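PDB 2EHW: DUF3209 family protein from Thermus thermophilus, which is of unknown function and folds as an all-helical chain whose very long C-terminal helix is predicted to form a coiled coil. Local coordinates for residues C3-A8 and G36-L41; E59-L64 and A83-E88. All blocks are in the same frame, centred on the assembly; numbering follows the deposited sequence.

Contact 1: C3-A8 and G36-L41; sequences CHELSA and GQRPEL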
ATOM      1  N   CYS A   3       2.131 -10.081 -10.357  1.00 44.90           N
ATOM      2  CA  CYS A   3       1.361  -8.909  -9.853  1.00 43.34           C
ATOM      3  C   CYS A   3       1.024  -9.118  -8.383  1.00 47.57           C
ATOM      4  O   CYS A   3       0.087  -8.517  -7.851  1.00 45.80           O
ATOM      5  CB  CYS A   3       0.075  -8.738 -10.662  1.00 54.93           C
ATOM      6  SG  CYS A   3      -0.992 -10.210 -10.663  1.00 66.81           S
ATOM      7  N   HIS A   4       1.793  -9.983  -7.730  1.00 38.74           N
ATOM      8  CA  HIS A   4       1.587 -10.275  -6.318  1.00 42.36           C
ATOM      9  C   HIS A   4       1.628  -9.007  -5.476  1.00 32.67           C
ATOM     10  O   HIS A   4       0.975  -8.922  -4.439  1.00 30.32           O
ATOM     11  CB  HIS A   4       2.648 -11.265  -5.845  1.00 39.82           C
ATOM     12  CG  HIS A   4       2.572 -12.587  -6.540  1.00 51.88           C
ATOM     13  ND1 HIS A   4       3.690 -13.309  -6.900  1.00 58.90           N
ATOM     14  CD2 HIS A   4       1.506 -13.316  -6.948  1.00 52.77           C
ATOM     15  CE1 HIS A   4       3.316 -14.425  -7.501  1.00 54.76           C
ATOM     16  NE2 HIS A   4       1.996 -14.453  -7.543  1.00 50.30           N
ATOM     17  N   GLU A   5       2.395  -8.024  -5.935  1.00 34.50           N
ATOM     18  CA  GLU A   5       2.518  -6.755  -5.229  1.00 28.80           C
ATOM     19  C   GLU A   5       1.210  -5.970  -5.323  1.00 33.14           C
ATOM     20  O   GLU A   5       0.773  -5.343  -4.357  1.00 32.58           O
ATOM     21  CB  GLU A   5       3.649  -5.911  -5.829  1.00 29.74           C
ATOM     22  CG  GLU A   5       5.064  -6.393  -5.555  1.00 22.51           C
ATOM     23  CD  GLU A   5       5.492  -7.583  -6.407  1.00 37.56           C
ATOM     24  OE1 GLU A   5       4.812  -7.913  -7.410  1.00 30.42           O
ATOM     25  OE2 GLU A   5       6.541  -8.175  -6.067  1.00 28.28           O
ATOM     26  N   LEU A   6       0.596  -5.992  -6.499  1.00 28.55           N
ATOM     27  CA  LEU A   6      -0.657  -5.282  -6.699  1.00 33.58           C
ATOM     28  C   LEU A   6      -1.775  -5.936  -5.890  1.00 28.62           C
ATOM     29  O   LEU A   6      -2.585  -5.246  -5.282  1.00 33.68           O
ATOM     30  CB  LEU A   6      -1.019  -5.250  -8.189  1.00 27.75           C
ATOM     31  CG  LEU A   6      -0.069  -4.456  -9.094  1.00 27.74           C
ATOM     32  CD1 LEU A   6      -0.666  -4.363 -10.490  1.00 26.89           C
ATOM     33  CD2 LEU A   6       0.149  -3.051  -8.530  1.00 32.45           C
ATOM     34  N   SER A   7      -1.814  -7.266  -5.873  1.00 31.51           N
ATOM     35  CA  SER A   7      -2.831  -7.987  -5.109  1.00 33.05           C
ATOM     36  C   SER A   7      -2.736  -7.654  -3.621  1.00 33.98           C
ATOM     37  O   SER A   7      -3.696  -7.164  -3.020  1.00 40.01           O
ATOM     38  CB  SER A   7      -2.672  -9.502  -5.288  1.00 39.79           C
ATOM     39  OG  SER A   7      -3.022  -9.911  -6.598  1.00 47.16           O
ATOM     40  N   ALA A   8      -1.572  -7.924  -3.036  1.00 27.77           N
ATOM     41  CA  ALA A   8      -1.337  -7.672  -1.618  1.00 22.27           C
ATOM     42  C   ALA A   8      -1.769  -6.264  -1.264  1.00 24.69           C
ATOM     43  O   ALA A   8      -2.421  -6.036  -0.250  1.00 31.18           O
ATOM     44  CB  ALA A   8       0.148  -7.870  -1.285  1.00 16.25           C
ATOM     45  N   GLY A  36       5.221 -17.631   1.614  1.00 40.52           N
ATOM     46  CA  GLY A  36       6.272 -18.333   2.319  1.00 41.80           C
ATOM     47  C   GLY A  36       7.626 -17.759   1.943  1.00 40.81           C
ATOM     48  O   GLY A  36       8.397 -17.354   2.811  1.00 36.64           O
ATOM     49  N   GLN A  37       7.909 -17.716   0.644  1.00 39.08           N
ATOM     50  CA  GLN A  37       9.171 -17.190   0.145  1.00 40.11           C
ATOM     51  C   GLN A  37       9.236 -15.671   0.235  1.00 49.75           C
ATOM     52  O   GLN A  37      10.325 -15.091   0.146  1.00 49.40           O
ATOM     53  CB  GLN A  37       9.392 -17.628  -1.307  1.00 51.26           C
ATOM     54  CG  GLN A  37       9.720 -19.112  -1.501  1.00 50.36           C
ATOM     55  CD  GLN A  37      11.072 -19.499  -0.912  1.00 58.70           C
ATOM     56  OE1 GLN A  37      12.067 -18.793  -1.092  1.00 53.85           O
ATOM     57  NE2 GLN A  37      11.116 -20.634  -0.217  1.00 48.18           N
ATOM     58  N   ARG A  38       8.082 -15.025   0.420  1.00 45.54           N
ATOM     59  CA  ARG A  38       8.046 -13.564   0.513  1.00 46.39           C
ATOM     60  C   ARG A  38       7.228 -13.000   1.683  1.00 42.96           C
ATOM     61  O   ARG A  38       6.034 -12.713   1.548  1.00 40.88           O
ATOM     62  CB  ARG A  38       7.548 -12.985  -0.812  1.00 44.73           C
ATOM     63  CG  ARG A  38       8.409 -13.407  -1.991  1.00 44.44           C
ATOM     64  CD  ARG A  38       8.086 -12.593  -3.209  1.00 46.24           C
ATOM     65  NE  ARG A  38       8.262 -11.166  -2.946  1.00 42.53           N
ATOM     66  CZ  ARG A  38       7.877 -10.211  -3.785  1.00 50.69           C
ATOM     67  NH1 ARG A  38       7.299 -10.546  -4.935  1.00 39.23           N
ATOM     68  NH2 ARG A  38       8.060  -8.932  -3.476  1.00 34.55           N
ATOM     69  N   PRO A  39       7.883 -12.796   2.837  1.00 41.61           N
ATOM     70  CA  PRO A  39       7.283 -12.273   4.068  1.00 39.47           C
ATOM     71  C   PRO A  39       6.742 -10.852   3.936  1.00 36.52           C
ATOM     72  O   PRO A  39       5.775 -10.485   4.599  1.00 32.85           O
ATOM     73  CB  PRO A  39       8.436 -12.330   5.075  1.00 42.92           C
ATOM     74  CG  PRO A  39       9.463 -13.248   4.442  1.00 41.48           C
ATOM     75  CD  PRO A  39       9.343 -12.936   2.988  1.00 42.64           C
ATOM     76  N   GLU A  40       7.379 -10.052   3.089  1.00 30.25           N
ATOM     77  CA  GLU A  40       6.957  -8.672   2.919  1.00 38.84           C
ATOM     78  C   GLU A  40       5.549  -8.606   2.328  1.00 29.50           C
ATOM     79  O   GLU A  40       4.771  -7.718   2.668  1.00 33.98           O
ATOM     80  CB  GLU A  40       7.946  -7.902   2.029  1.00 25.38           C
ATOM     81  CG  GLU A  40       7.871  -8.247   0.562  1.00 38.83           C
ATOM     82  CD  GLU A  40       8.700  -9.449   0.191  1.00 40.15           C
ATOM     83  OE1 GLU A  40       8.962 -10.295   1.068  1.00 34.69           O
ATOM     84  OE2 GLU A  40       9.086  -9.548  -0.992  1.00 45.43           O
ATOM     85  N   LEU A  41       5.222  -9.553   1.454  1.00 26.93           N
ATOM     86  CA  LEU A  41       3.900  -9.581   0.844  1.00 27.83           C
ATOM     87  C   LEU A  41       2.865  -9.808   1.934  1.00 23.27           C
ATOM     88  O   LEU A  41       1.790  -9.207   1.919  1.00 35.79           O
ATOM     89  CB  LEU A  41       3.824 -10.681  -0.219  1.00 24.18           C
ATOM     90  CG  LEU A  41       4.639 -10.431  -1.495  1.00 31.68           C
ATOM     91  CD1 LEU A  41       4.644 -11.676  -2.376  1.00 30.56           C
ATOM     92  CD2 LEU A  41       4.047  -9.242  -2.253  1.00 32.20           C
TER

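Contact 2: E59-L64 and A83-E88; sequences EALLHL and AVEAME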
ATOM      1  N   GLU A  59       9.494  -2.519   0.809  1.00 25.64           N
ATOM      2  CA  GLU A  59      10.169  -3.811   0.879  1.00 27.03           C
ATOM      3  C   GLU A  59       9.894  -4.583  -0.405  1.00 25.17           C
ATOM      4  O   GLU A  59      10.805  -5.134  -1.023  1.00 27.74           O
ATOM      5  CB  GLU A  59       9.658  -4.634   2.066  1.00 36.65           C
ATOM      6  CG  GLU A  59      10.315  -4.338   3.408  1.00 36.20           C
ATOM      7  CD  GLU A  59      10.158  -5.490   4.402  1.00 50.15           C
ATOM      8  OE1 GLU A  59       9.084  -5.614   5.035  1.00 42.65           O
ATOM      9  OE2 GLU A  59      11.112  -6.286   4.533  1.00 48.74           O
ATOM     10  N   ALA A  60       8.629  -4.613  -0.812  1.00 28.38           N
ATOM     11  CA  ALA A  60       8.239  -5.331  -2.016  1.00 24.20           C
ATOM     12  C   ALA A  60       8.898  -4.752  -3.263  1.00 25.35           C
ATOM     13  O   ALA A  60       9.217  -5.491  -4.199  1.00 30.06           O
ATOM     14  CB  ALA A  60       6.724  -5.320  -2.165  1.00 24.31           C
ATOM     15  N   LEU A  61       9.112  -3.439  -3.283  1.00 20.89           N
ATOM     16  CA  LEU A  61       9.743  -2.816  -4.439  1.00 22.97           C
ATOM     17  C   LEU A  61      11.208  -3.246  -4.538  1.00 22.10           C
ATOM     18  O   LEU A  61      11.753  -3.360  -5.630  1.00 25.02           O
ATOM     19  CB  LEU A  61       9.620  -1.283  -4.373  1.00 17.22           C
ATOM     20  CG  LEU A  61       8.259  -0.708  -4.819  1.00 25.08           C
ATOM     21  CD1 LEU A  61       8.162   0.785  -4.505  1.00 15.72           C
ATOM     22  CD2 LEU A  61       8.073  -0.954  -6.321  1.00 24.76           C
ATOM     23  N   LEU A  62      11.843  -3.507  -3.401  1.00 25.96           N
ATOM     24  CA  LEU A  62      13.227  -3.948  -3.430  1.00 28.80           C
ATOM     25  C   LEU A  62      13.277  -5.296  -4.137  1.00 30.39           C
ATOM     26  O   LEU A  62      14.064  -5.495  -5.061  1.00 31.81           O
ATOM     27  CB  LEU A  62      13.797  -4.084  -2.013  1.00 29.86           C
ATOM     28  CG  LEU A  62      15.261  -4.551  -1.928  1.00 38.24           C
ATOM     29  CD1 LEU A  62      16.148  -3.646  -2.767  1.00 35.37           C
ATOM     30  CD2 LEU A  62      15.732  -4.525  -0.491  1.00 34.26           C
ATOM     31  N   HIS A  63      12.417  -6.216  -3.713  1.00 30.50           N
ATOM     32  CA  HIS A  63      12.385  -7.546  -4.315  1.00 29.48           C
ATOM     33  C   HIS A  63      12.132  -7.458  -5.815  1.00 21.25           C
ATOM     34  O   HIS A  63      12.825  -8.076  -6.615  1.00 30.24           O
ATOM     35  CB  HIS A  63      11.300  -8.398  -3.650  1.00 35.95           C
ATOM     36  CG  HIS A  63      11.264  -9.815  -4.135  1.00 46.67           C
ATOM     37  ND1 HIS A  63      10.716 -10.177  -5.348  1.00 40.87           N
ATOM     38  CD2 HIS A  63      11.733 -10.959  -3.578  1.00 44.74           C
ATOM     39  CE1 HIS A  63      10.845 -11.480  -5.517  1.00 48.32           C
ATOM     40  NE2 HIS A  63      11.460 -11.979  -4.457  1.00 49.21           N
ATOM     41  N   LEU A  64      11.138  -6.666  -6.189  1.00 31.73           N
ATOM     42  CA  LEU A  64      10.786  -6.487  -7.584  1.00 25.31           C
ATOM     43  C   LEU A  64      11.959  -5.872  -8.345  1.00 27.26           C
ATOM     44  O   LEU A  64      12.253  -6.254  -9.478  1.00 29.16           O
ATOM     45  CB  LEU A  64       9.560  -5.593  -7.682  1.00 27.27           C
ATOM     46  CG  LEU A  64       8.807  -5.510  -9.001  1.00 27.23           C
ATOM     47  CD1 LEU A  64       8.453  -6.903  -9.502  1.00 29.91           C
ATOM     48  CD2 LEU A  64       7.543  -4.680  -8.770  1.00 32.69           C
ATOM     49  N   ALA A  83       4.476   0.272 -12.520  1.00 26.33           N
ATOM     50  CA  ALA A  83       3.108   0.229 -12.029  1.00 23.65           C
ATOM     51  C   ALA A  83       3.036   0.271 -10.499  1.00 26.70           C
ATOM     52  O   ALA A  83       2.185   0.955  -9.927  1.00 26.71           O
ATOM     53  CB  ALA A  83       2.414  -1.026 -12.544  1.00 21.76           C
ATOM     54  N   VAL A  84       3.908  -0.470  -9.829  1.00 26.80           N
ATOM     55  CA  VAL A  84       3.884  -0.469  -8.373  1.00 25.31           C
ATOM     56  C   VAL A  84       4.300   0.903  -7.848  1.00 26.64           C
ATOM     57  O   VAL A  84       3.731   1.409  -6.878  1.00 28.16           O
ATOM     58  CB  VAL A  84       4.801  -1.567  -7.797  1.00 24.00           C
ATOM     59  CG1 VAL A  84       4.790  -1.521  -6.260  1.00 22.28           C
ATOM     60  CG2 VAL A  84       4.321  -2.937  -8.279  1.00 17.93           C
ATOM     61  N   GLU A  85       5.275   1.512  -8.512  1.00 26.86           N
ATOM     62  CA  GLU A  85       5.768   2.829  -8.122  1.00 30.10           C
ATOM     63  C   GLU A  85       4.734   3.928  -8.325  1.00 27.14           C
ATOM     64  O   GLU A  85       4.680   4.883  -7.558  1.00 26.80           O
ATOM     65  CB  GLU A  85       7.030   3.173  -8.906  1.00 34.22           C
ATOM     66  CG  GLU A  85       8.306   2.612  -8.318  1.00 29.87           C
ATOM     67  CD  GLU A  85       9.415   2.536  -9.346  1.00 39.74           C
ATOM     68  OE1 GLU A  85       9.433   3.374 -10.271  1.00 35.64           O
ATOM     69  OE2 GLU A  85      10.275   1.643  -9.226  1.00 45.45           O
ATOM     70  N   ALA A  86       3.924   3.802  -9.370  1.00 34.80           N
ATOM     71  CA  ALA A  86       2.888   4.794  -9.634  1.00 31.35           C
ATOM     72  C   ALA A  86       1.908   4.730  -8.476  1.00 23.56           C
ATOM     73  O   ALA A  86       1.467   5.755  -7.961  1.00 33.06           O
ATOM     74  CB  ALA A  86       2.169   4.482 -10.954  1.00 18.18           C
HETATM   75  N   MSE A  87       1.572   3.509  -8.077  1.00 27.10           N
HETATM   76  CA  MSE A  87       0.643   3.286  -6.980  1.00 25.12           C
HETATM   77  C   MSE A  87       1.240   3.755  -5.656  1.00 23.68           C
HETATM   78  O   MSE A  87       0.527   4.255  -4.789  1.00 22.72           O
HETATM   79  CB  MSE A  87       0.263   1.801  -6.901  1.00 22.57           C
HETATM   80  CG  MSE A  87      -0.512   1.292  -8.120  1.00 32.53           C
HETATM   81 SE   MSE A  87      -2.102   2.359  -8.565  1.00 47.08          SE
HETATM   82  CE  MSE A  87      -1.276   3.564  -9.848  1.00 21.45           C
ATOM     83  N   GLU A  88       2.549   3.592  -5.497  1.00 20.70           N
ATOM     84  CA  GLU A  88       3.188   4.036  -4.272  1.00 20.33           C
ATOM     85  C   GLU A  88       2.951   5.532  -4.206  1.00 23.18           C
ATOM     86  O   GLU A  88       2.628   6.080  -3.154  1.00 28.29           O
ATOM     87  CB  GLU A  88       4.691   3.755  -4.300  1.00 27.16           C
ATOM     88  CG  GLU A  88       5.422   4.226  -3.052  1.00 22.15           C
ATOM     89  CD  GLU A  88       6.927   4.070  -3.163  1.00 34.89           C
ATOM     90  OE1 GLU A  88       7.477   4.456  -4.218  1.00 26.03           O
ATOM     91  OE2 GLU A  88       7.555   3.571  -2.198  1.00 22.02           O
TER

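Contact 1: C3-A8 and G36-L41
The backbones of A8 and L41 come closest here, their CA atoms 6.1 Å apart, where the start of helix 39-46 comes up beside the beginning of helix 4-16. R38 sits in the loop just ahead of the second helix, and its O accepts a weak bond from L41 N as that helix starts. L41 supplies the apolar packing: CD2 lies 4.2 Å from A8 CB and CD1 reaches H4 CB; L41 CD2 also sits 3.8 Å from the backbone O of H4. That same CD1 rests 3.5 Å above one face of the R38 guanidinium, toward its rim. The arginine's edge is given to acids. E5, its chain bent at chi2 (77°), brings OE2 to R38 NH1 at 2.7 Å (156° at the hydrogen); a second bond, from R38 NH2, is weak. The carboxylate and guanidinium planes stand 44° apart, and NH1 comes from above the carboxylate plane. NE and NH2 of R38 both grip E40 OE2, side-on and from the same face of its carboxylate. H63 and A60 of helix 50-70 adjoin this cluster. One guanidinium between two buried carboxylates ties the N-terminal helix to the start of helix 39-46; its positive charge probably offsets both acids and helps keep E5 and E40 ionised.

Contact 2: E59-L64 and A83-E88
L61 and V84 meet at the middle of this contact, their side chains reaching in from opposing helices and lying alongside one another. V84 has CG1 anti to its backbone nitrogen (chi1 178°), which divides its two methyls between two leucines: CG1 lies 3.3 Å from L61 CD2, tighter than an ordinary carbon contact, and CG2 lies 3.7 Å from L64 CD2. L61, with CG anti to its carbonyl carbon (chi1 -80°), spreads its two methyls, with CD2 touching V84 and the CG of E85, and CD1 lying against the carboxylate end of E88, 3.7 Å from OE2. E88, its chain extended, thus sets its carboxylate at the border of the apolar centre, while E85 adds its CG, and no hydrogen bond joins the two segments. L57, one turn before L61, continues the row onto V84 and E88, while W77, L80 and L81 carry it along L64. The local axes run 10.9 Å apart at 162°, nearly antiparallel: helix 50-70 and the first part of helix 75-115 form an antiparallel helical hairpin, packed through aliphatic side chains, with residues 84-88 lying in the predicted coiled coil.

In the fold
In sequence the two contacts follow one another without interleaving, yet their centres are only about 11 Å apart, and helix 50-70, which forms one half of contact 2, also borders contact 1. One side of residues 59-64 faces V84, as contact 2; another abuts the charged cluster of contact 1. There H63 ND1 lies 3.2 Å from R38 CZ, and E59 CB lies 3.7 Å from E40 CB. E5 spans the pair: besides its arginine it touches A60, L64 and V84, placing the N-terminal helix against the groove of the hairpin. The polar cluster and the apolar interface of contact 2 therefore share a single small helical core, from which helix 75-115 extends. No ligand or active site is known here.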